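Long-range contacts in periplasmic oligopeptide-binding protein (Burkholderia pseudomallei, PDB 3ZS6), which probably captures oligopeptides in the periplasm and hands them to an ABC transporter for uptake into the cell: residues Ala260-Tyr265 with Asp359-Val364; Ala298-Met303 with Pro471-Ser476; Thr354-Asp359 with Lys388-Gln393. All coordinates share one frame; numbering follows the deposited sequence. Where two conformers were deposited one is given.

Contact 1: residues Ala260-Tyr265 with Asp359-Val364; sequences ATYYYY and DLHKKV
Tyr-262 reaches from the mixed sheet of its lobe to the first turn of helix 359-376, which packs over one face of that sheet in the periplasmic binding protein fold. Strand 260-265 and helix segment 359-364 run at 55° to each other with their axes 11.9 Å apart, a gap wide enough for a whole tyrosine to span. The Tyr-262 CB points at the helix, and CG is anti to the backbone N (chi1 -171°), which sends the ring outward from the strand. The two ring carbons ortho to the hydroxyl, CE1 and CE2, then meet different neighbours: CE1 approaches CG1 of Val-364 at 4.0 Å, whereas CE2 comes within 4.1 Å of Leu-360 CD2 and lies in the plane of the His-361 imidazole, at its edge. The rings of Tyr-262 and His-361 thus meet rim to rim, their planes turned 45° apart. At the tip, Tyr-262 OH forms a 2.8 Å hydrogen bond with His-361 ND1 and also packs against CB of Val-364. Farther along the strand, Tyr-264 brings its own hydroxyl alongside the same valine, with OH 3.5 Å from Val-364 CG1. Strand 470-480 supplies a stacked partner for the Tyr-262 ring, Phe-473. The two tyrosine hydroxyls share a single water, which is 2.9 Å from Tyr-262 OH and 2.7 Å from Tyr-264 OH, in the plane of the Tyr-264 ring. This water donates a 2.8 Å hydrogen bond to the backbone O of His-361.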
# COMPACT_ATOMS: atom_id res chain seq x y z
N ALA A 260 3.02 -7.99 -1.85
CA ALA A 260 2.75 -6.83 -2.67
C ALA A 260 2.77 -7.23 -4.14
O ALA A 260 3.57 -8.07 -4.55
CB ALA A 260 3.80 -5.73 -2.39
N THR A 261 1.87 -6.64 -4.93
CA THR A 261 1.70 -7.03 -6.33
C THR A 261 1.88 -5.84 -7.27
O THR A 261 1.30 -4.78 -7.06
CB THR A 261 0.30 -7.65 -6.56
OG1 THR A 261 0.11 -8.76 -5.66
CG2 THR A 261 0.12 -8.14 -8.00
N TYR A 262 2.69 -6.04 -8.31
CA TYR A 262 2.94 -5.04 -9.33
C TYR A 262 1.99 -5.36 -10.49
O TYR A 262 1.92 -6.50 -10.96
CB TYR A 262 4.40 -5.15 -9.79
CG TYR A 262 4.94 -4.07 -10.71
CD1 TYR A 262 4.47 -3.93 -12.01
CD2 TYR A 262 5.96 -3.22 -10.29
CE1 TYR A 262 4.99 -2.95 -12.86
CE2 TYR A 262 6.48 -2.25 -11.13
CZ TYR A 262 5.99 -2.12 -12.42
OH TYR A 262 6.51 -1.15 -13.26
N TYR A 263 1.23 -4.36 -10.92
CA TYR A 263 0.21 -4.60 -11.94
C TYR A 263 -0.14 -3.35 -12.73
O TYR A 263 0.13 -2.21 -12.30
CB TYR A 263 -1.05 -5.19 -11.31
CG TYR A 263 -1.86 -4.21 -10.47
CD1 TYR A 263 -2.87 -3.44 -11.05
CD2 TYR A 263 -1.62 -4.05 -9.10
CE1 TYR A 263 -3.63 -2.55 -10.29
CE2 TYR A 263 -2.38 -3.16 -8.33
CZ TYR A 263 -3.38 -2.42 -8.93
OH TYR A 263 -4.13 -1.54 -8.19
N TYR A 264 -0.73 -3.56 -13.90
CA TYR A 264 -1.18 -2.45 -14.72
C TYR A 264 -2.67 -2.21 -14.53
O TYR A 264 -3.51 -3.09 -14.72
CB TYR A 264 -0.84 -2.67 -16.20
CG TYR A 264 0.58 -2.30 -16.58
CD1 TYR A 264 1.39 -1.58 -15.71
CD2 TYR A 264 1.10 -2.66 -17.81
CE1 TYR A 264 2.70 -1.24 -16.07
CE2 TYR A 264 2.39 -2.32 -18.17
CZ TYR A 264 3.19 -1.61 -17.30
OH TYR A 264 4.49 -1.28 -17.69
N TYR A 265 -2.98 -0.99 -14.13
CA TYR A 265 -4.33 -0.49 -14.05
C TYR A 265 -4.88 -0.43 -15.46
O TYR A 265 -4.15 -0.11 -16.41
CB TYR A 265 -4.23 0.90 -13.44
CG TYR A 265 -5.35 1.90 -13.63
CD1 TYR A 265 -5.61 2.47 -14.87
CD2 TYR A 265 -6.07 2.36 -12.53
CE1 TYR A 265 -6.60 3.43 -15.02
CE2 TYR A 265 -7.05 3.30 -12.67
CZ TYR A 265 -7.32 3.84 -13.91
OH TYR A 265 -8.29 4.79 -14.03
N ASP A 359 13.35 4.46 -13.28
CA ASP A 359 14.02 3.63 -14.28
C ASP A 359 13.43 2.22 -14.40
O ASP A 359 13.27 1.71 -15.51
CB ASP A 359 15.55 3.57 -14.08
CG ASP A 359 15.97 3.83 -12.63
OD1 ASP A 359 15.19 3.52 -11.70
OD2 ASP A 359 17.09 4.35 -12.43
N LEU A 360 13.08 1.59 -13.29
CA LEU A 360 12.41 0.28 -13.39
C LEU A 360 11.07 0.39 -14.14
O LEU A 360 10.80 -0.39 -15.06
CB LEU A 360 12.17 -0.34 -12.02
CG LEU A 360 11.18 -1.51 -12.15
CD1 LEU A 360 11.85 -2.70 -12.82
CD2 LEU A 360 10.58 -1.90 -10.80
N HIS A 361 10.25 1.36 -13.76
CA HIS A 361 8.92 1.48 -14.37
C HIS A 361 9.02 1.75 -15.86
O HIS A 361 8.23 1.24 -16.65
CB HIS A 361 8.10 2.57 -13.69
CG HIS A 361 7.79 2.28 -12.25
ND1 HIS A 361 7.50 1.00 -11.80
CD2 HIS A 361 7.72 3.08 -11.17
CE1 HIS A 361 7.28 1.04 -10.50
NE2 HIS A 361 7.40 2.29 -10.09
N LYS A 362 10.00 2.56 -16.24
CA LYS A 362 10.21 2.84 -17.65
C LYS A 362 10.59 1.58 -18.42
O LYS A 362 10.06 1.33 -19.51
CB LYS A 362 11.29 3.92 -17.85
CG LYS A 362 11.58 4.19 -19.33
CD LYS A 362 12.54 5.37 -19.53
CE LYS A 362 12.61 5.75 -21.00
NZ LYS A 362 13.58 6.85 -21.28
N LYS A 363 11.50 0.79 -17.85
CA LYS A 363 11.93 -0.47 -18.47
C LYS A 363 10.76 -1.44 -18.63
O LYS A 363 10.59 -2.05 -19.69
CB LYS A 363 13.03 -1.14 -17.65
CG LYS A 363 14.43 -0.55 -17.84
CD LYS A 363 15.47 -1.26 -16.96
CE LYS A 363 16.88 -0.71 -17.18
NZ LYS A 363 17.92 -1.47 -16.43
N VAL A 364 9.96 -1.59 -17.58
CA VAL A 364 8.80 -2.46 -17.64
C VAL A 364 7.81 -1.97 -18.71
O VAL A 364 7.28 -2.77 -19.48
CB VAL A 364 8.11 -2.57 -16.27
CG1 VAL A 364 6.89 -3.49 -16.36
CG2 VAL A 364 9.09 -3.11 -15.23
O HOH W 1 5.85 0.10 -15.83

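Contact 2: residues Ala298-Met303 with Pro471-Ser476; sequences AGEVPM and PLFQYS
A short antiparallel pairing at the margin of the mixed sheet joins residues 298-303 to strand 470-480 beside a classic beta bulge, in which Leu-472 and Phe-473 both face Tyr-262. Gln-474 N donates to Val-301 O (2.8 Å, 158° at the hydrogen). The next residues, Pro-302 and Phe-473, form a non-hydrogen-bonded pair, which suits a proline without an N-H. Met-303 N then donates to Leu-472 O at 3.0 Å. The Met-303 thioether continues across the strand and lays SD against CB of Gln-474, whose amide NE2 is held by Gln-258 O. At the other end, Ser-476 OG gives a 2.8 Å hydrogen bond to Ala-298 O while receiving one from Asp-478 N. Between these ends lies Glu-300. Its side chain runs beside Phe-473 in the same direction, CG 3.5 Å from Phe-473 CD1, and a bend at chi2 (88°) turns the carboxylate back over the loop. There OE1 accepts from Ala-298 N at 2.9 Å and also bonds Thr-296 OG1. A water donates to Glu-300 OE2 (2.7 Å) and accepts from Ser-476 N (2.8 Å), linking the carboxylate to the strand backbone. Tyr-475 points away from the loop and packs on an apolar side chain of the bound peptide, so this strand also borders the ligand site. With both carboxylate oxygens of Glu-300 receiving hydrogen bonds from neutral groups, the surroundings would probably favour its ionised form.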
# COMPACT_ATOMS: atom_id res chain seq x y z
N ALA A 298 15.43 -9.21 -9.82
CA ALA A 298 15.62 -9.11 -8.38
C ALA A 298 14.82 -10.17 -7.63
O ALA A 298 14.48 -9.99 -6.46
CB ALA A 298 15.29 -7.70 -7.89
N GLY A 299 14.53 -11.28 -8.32
CA GLY A 299 13.78 -12.37 -7.72
C GLY A 299 12.27 -12.28 -7.85
O GLY A 299 11.55 -13.13 -7.31
N GLU A 300 11.77 -11.26 -8.55
CA GLU A 300 10.33 -11.09 -8.73
C GLU A 300 9.69 -12.35 -9.32
O GLU A 300 10.26 -12.98 -10.20
CB GLU A 300 10.03 -9.88 -9.61
CG GLU A 300 10.35 -8.54 -8.96
CD GLU A 300 11.78 -8.09 -9.20
OE1 GLU A 300 12.56 -8.85 -9.82
OE2 GLU A 300 12.13 -6.97 -8.76
N VAL A 301 8.50 -12.69 -8.85
CA VAL A 301 7.80 -13.90 -9.29
C VAL A 301 6.60 -13.57 -10.18
O VAL A 301 5.73 -12.79 -9.79
CB VAL A 301 7.32 -14.73 -8.08
CG1 VAL A 301 6.51 -15.94 -8.55
CG2 VAL A 301 8.51 -15.17 -7.24
N PRO A 302 6.53 -14.17 -11.38
CA PRO A 302 5.37 -13.89 -12.25
C PRO A 302 4.04 -14.04 -11.51
O PRO A 302 3.88 -14.96 -10.71
CB PRO A 302 5.52 -14.94 -13.36
CG PRO A 302 7.01 -15.16 -13.45
CD PRO A 302 7.48 -15.11 -12.00
N MET A 303 3.12 -13.11 -11.75
CA MET A 303 1.79 -13.18 -11.15
C MET A 303 0.70 -12.96 -12.19
O MET A 303 0.88 -12.21 -13.15
CB MET A 303 1.65 -12.16 -10.00
CG MET A 303 2.35 -12.58 -8.71
SD MET A 303 2.05 -11.46 -7.32
CE MET A 303 0.30 -11.70 -7.01
N PRO A 471 -2.07 -8.10 -13.60
CA PRO A 471 -0.98 -8.44 -12.68
C PRO A 471 0.26 -8.86 -13.45
O PRO A 471 0.14 -9.57 -14.45
CB PRO A 471 -1.55 -9.63 -11.91
CG PRO A 471 -3.04 -9.41 -11.95
CD PRO A 471 -3.29 -8.89 -13.34
N LEU A 472 1.43 -8.44 -12.98
CA LEU A 472 2.69 -8.74 -13.65
C LEU A 472 3.61 -9.62 -12.81
O LEU A 472 4.07 -10.66 -13.27
CB LEU A 472 3.42 -7.44 -14.04
CG LEU A 472 2.72 -6.59 -15.10
CD1 LEU A 472 3.50 -5.31 -15.38
CD2 LEU A 472 2.51 -7.40 -16.39
N PHE A 473 3.90 -9.19 -11.58
CA PHE A 473 4.75 -9.98 -10.70
C PHE A 473 4.63 -9.57 -9.25
O PHE A 473 4.06 -8.52 -8.92
CB PHE A 473 6.22 -9.91 -11.15
CG PHE A 473 6.75 -8.52 -11.29
CD1 PHE A 473 7.17 -7.82 -10.17
CD2 PHE A 473 6.82 -7.90 -12.54
CE1 PHE A 473 7.65 -6.52 -10.29
CE2 PHE A 473 7.30 -6.61 -12.66
CZ PHE A 473 7.71 -5.91 -11.53
N GLN A 474 5.17 -10.41 -8.37
CA GLN A 474 5.22 -10.10 -6.95
C GLN A 474 6.43 -9.23 -6.69
O GLN A 474 7.53 -9.55 -7.13
CB GLN A 474 5.31 -11.40 -6.14
CG GLN A 474 5.31 -11.18 -4.62
CD GLN A 474 5.27 -12.49 -3.86
OE1 GLN A 474 5.19 -13.56 -4.47
NE2 GLN A 474 5.30 -12.41 -2.54
N TYR A 475 6.23 -8.13 -5.97
CA TYR A 475 7.34 -7.24 -5.60
C TYR A 475 8.45 -7.97 -4.86
O TYR A 475 8.19 -8.84 -4.02
CB TYR A 475 6.86 -6.10 -4.70
CG TYR A 475 6.33 -4.88 -5.42
CD1 TYR A 475 4.99 -4.78 -5.74
CD2 TYR A 475 7.18 -3.83 -5.77
CE1 TYR A 475 4.48 -3.66 -6.39
CE2 TYR A 475 6.69 -2.71 -6.42
CZ TYR A 475 5.34 -2.63 -6.73
OH TYR A 475 4.84 -1.52 -7.37
N SER A 476 9.69 -7.60 -5.16
CA SER A 476 10.86 -8.03 -4.40
C SER A 476 11.17 -6.98 -3.33
O SER A 476 11.08 -5.78 -3.59
CB SER A 476 12.05 -8.19 -5.34
OG SER A 476 13.27 -8.20 -4.62
O HOH W 2 10.29 -5.77 -7.24

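Contact 3: residues Thr354-Asp359 with Lys388-Gln393; sequences TYNTND and KVLMKQ
Leu-390 is the first residue of helix segment 388-393 to press on strand 354-356, and it supplies most of the helix's side of the contact. Its CG is anti to the backbone N (chi1 -179°), so the isobutyl group extends straight from the helix and its two methyl groups part over the strand. CD1 slides past Thr-354 and meets its CG2 at 3.8 Å. CD2 lies over the backbone, 3.6 Å from Asn-356 N, and also touches OD1 of Asn-356, whose side chain crosses that of the leucine at about a right angle. Neither strand residue relies on the helix for its polar end: Thr-354 OG1 bonds Glu-383, and Asn-356 OD1 accepts from Arg-403 NH2. Helix 387-395 is the connection of a right-handed beta-alpha-beta crossover from strand 379-385 to strand 401-407, and strand 350-356, parallel to both, lies between them. The helix consequently runs over the middle strand in a roughly reversed sense, at 140°, with the axes 8.1 Å apart. In one of its two conformers Met-391, one residue on, turns its side chain toward an apolar group of the bound peptide. Gln-393 returns to the strand one turn after Leu-390, its N bonded to Val-389 O. Its extended side chain crosses Thr-354 nearly perpendicularly, leaving OE1 3.9 Å from Thr-354 CG2; this buried oxygen has no hydrogen-bond partner in the model.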
# COMPACT_ATOMS: atom_id res chain seq x y z
N THR A 354 0.68 5.23 -18.96
CA THR A 354 1.25 6.21 -18.04
C THR A 354 1.92 5.53 -16.84
O THR A 354 1.36 4.60 -16.26
CB THR A 354 0.17 7.18 -17.55
OG1 THR A 354 -0.53 7.73 -18.68
CG2 THR A 354 0.78 8.31 -16.73
N TYR A 355 3.11 5.99 -16.48
CA TYR A 355 3.80 5.48 -15.30
C TYR A 355 4.49 6.62 -14.56
O TYR A 355 4.71 7.69 -15.13
CB TYR A 355 4.84 4.42 -15.68
CG TYR A 355 5.99 4.98 -16.49
CD1 TYR A 355 5.91 5.06 -17.87
CD2 TYR A 355 7.15 5.42 -15.87
CE1 TYR A 355 6.95 5.58 -18.62
CE2 TYR A 355 8.21 5.94 -16.62
CZ TYR A 355 8.10 6.01 -17.99
OH TYR A 355 9.14 6.53 -18.73
N ASN A 356 4.83 6.40 -13.29
CA ASN A 356 5.54 7.43 -12.53
C ASN A 356 7.03 7.35 -12.79
O ASN A 356 7.61 6.26 -12.76
CB ASN A 356 5.23 7.36 -11.03
CG ASN A 356 5.58 6.02 -10.42
OD1 ASN A 356 4.99 5.00 -10.79
ND2 ASN A 356 6.53 6.00 -9.50
N THR A 357 7.63 8.51 -13.07
CA THR A 357 9.04 8.62 -13.43
C THR A 357 9.94 7.78 -12.53
O THR A 357 9.97 7.97 -11.31
CB THR A 357 9.49 10.09 -13.37
OG1 THR A 357 8.57 10.90 -14.13
CG2 THR A 357 10.91 10.25 -13.93
N ASN A 358 10.64 6.83 -13.15
CA ASN A 358 11.52 5.87 -12.48
C ASN A 358 12.11 4.90 -13.50
O ASN A 358 11.45 4.54 -14.47
CB ASN A 358 10.75 5.09 -11.41
CG ASN A 358 11.59 3.99 -10.79
OD1 ASN A 358 12.39 4.24 -9.89
ND2 ASN A 358 11.41 2.77 -11.26
N ASP A 359 13.35 4.46 -13.28
CA ASP A 359 14.02 3.63 -14.28
C ASP A 359 13.43 2.22 -14.40
O ASP A 359 13.27 1.71 -15.51
CB ASP A 359 15.55 3.57 -14.08
CG ASP A 359 15.97 3.83 -12.63
OD1 ASP A 359 15.19 3.52 -11.70
OD2 ASP A 359 17.09 4.35 -12.43
N LYS A 388 2.47 11.44 -7.37
CA LYS A 388 1.27 12.07 -6.81
C LYS A 388 0.23 12.34 -7.89
O LYS A 388 -0.97 12.20 -7.67
CB LYS A 388 1.61 13.40 -6.12
CG LYS A 388 2.05 13.27 -4.68
CD LYS A 388 2.82 14.50 -4.23
CE LYS A 388 2.05 15.78 -4.51
NZ LYS A 388 2.82 17.00 -4.09
N VAL A 389 0.72 12.77 -9.05
CA VAL A 389 -0.15 13.04 -10.19
C VAL A 389 -0.73 11.74 -10.73
O VAL A 389 -1.92 11.65 -11.04
CB VAL A 389 0.62 13.78 -11.30
CG1 VAL A 389 -0.15 13.75 -12.63
CG2 VAL A 389 0.91 15.21 -10.87
N LEU A 390 0.11 10.72 -10.83
CA LEU A 390 -0.35 9.42 -11.30
C LEU A 390 -1.49 8.93 -10.42
O LEU A 390 -2.52 8.48 -10.92
CB LEU A 390 0.79 8.40 -11.29
CG LEU A 390 0.41 7.00 -11.80
CD1 LEU A 390 -0.13 7.10 -13.23
CD2 LEU A 390 1.60 6.06 -11.72
N MET A 391 -1.30 9.01 -9.09
CA MET A 391 -2.34 8.56 -8.17
C MET A 391 -3.67 9.26 -8.44
O MET A 391 -4.71 8.61 -8.50
CB MET A 391 -1.93 8.74 -6.71
CG MET A 391 -1.27 7.50 -6.09
SD MET A 391 -1.05 7.59 -4.29
CE MET A 391 -0.45 9.27 -4.11
N LYS A 392 -3.63 10.58 -8.60
CA LYS A 392 -4.83 11.36 -8.87
C LYS A 392 -5.44 10.96 -10.21
O LYS A 392 -6.66 10.79 -10.33
CB LYS A 392 -4.53 12.86 -8.85
CG LYS A 392 -4.13 13.38 -7.48
CD LYS A 392 -3.85 14.88 -7.50
CE LYS A 392 -3.43 15.38 -6.13
NZ LYS A 392 -3.20 16.86 -6.13
N GLN A 393 -4.60 10.81 -11.23
CA GLN A 393 -5.11 10.44 -12.54
C GLN A 393 -5.83 9.09 -12.53
O GLN A 393 -6.86 8.94 -13.18
CB GLN A 393 -4.00 10.46 -13.59
CG GLN A 393 -3.61 11.87 -14.03
CD GLN A 393 -2.48 11.87 -15.04
OE1 GLN A 393 -1.74 10.89 -15.16
NE2 GLN A 393 -2.34 12.97 -15.77

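How the contacts relate
All three contacts belong to one mixed sheet. Contacts 1 and 2 have centres about 10 Å apart and meet directly, because strands 260-266 and 470-480 are neighbours joined through Tyr-262. Contacts 1 and 3, about 11 Å apart, share Asp-359, the first residue of helix 359-376, which follows strand 350-356 after a short loop. Contacts 2 and 3 lie about 20 Å apart between centres and about 7 Å between nearest atoms. Along the chain, contact 1 interlocks with both others, while contact 3 falls wholly between the segments of contact 2. Distant sequence is thereby gathered into one lobe; within these contacts Tyr-475 packs on the bound peptide, and Met-391 does so in one of its conformers.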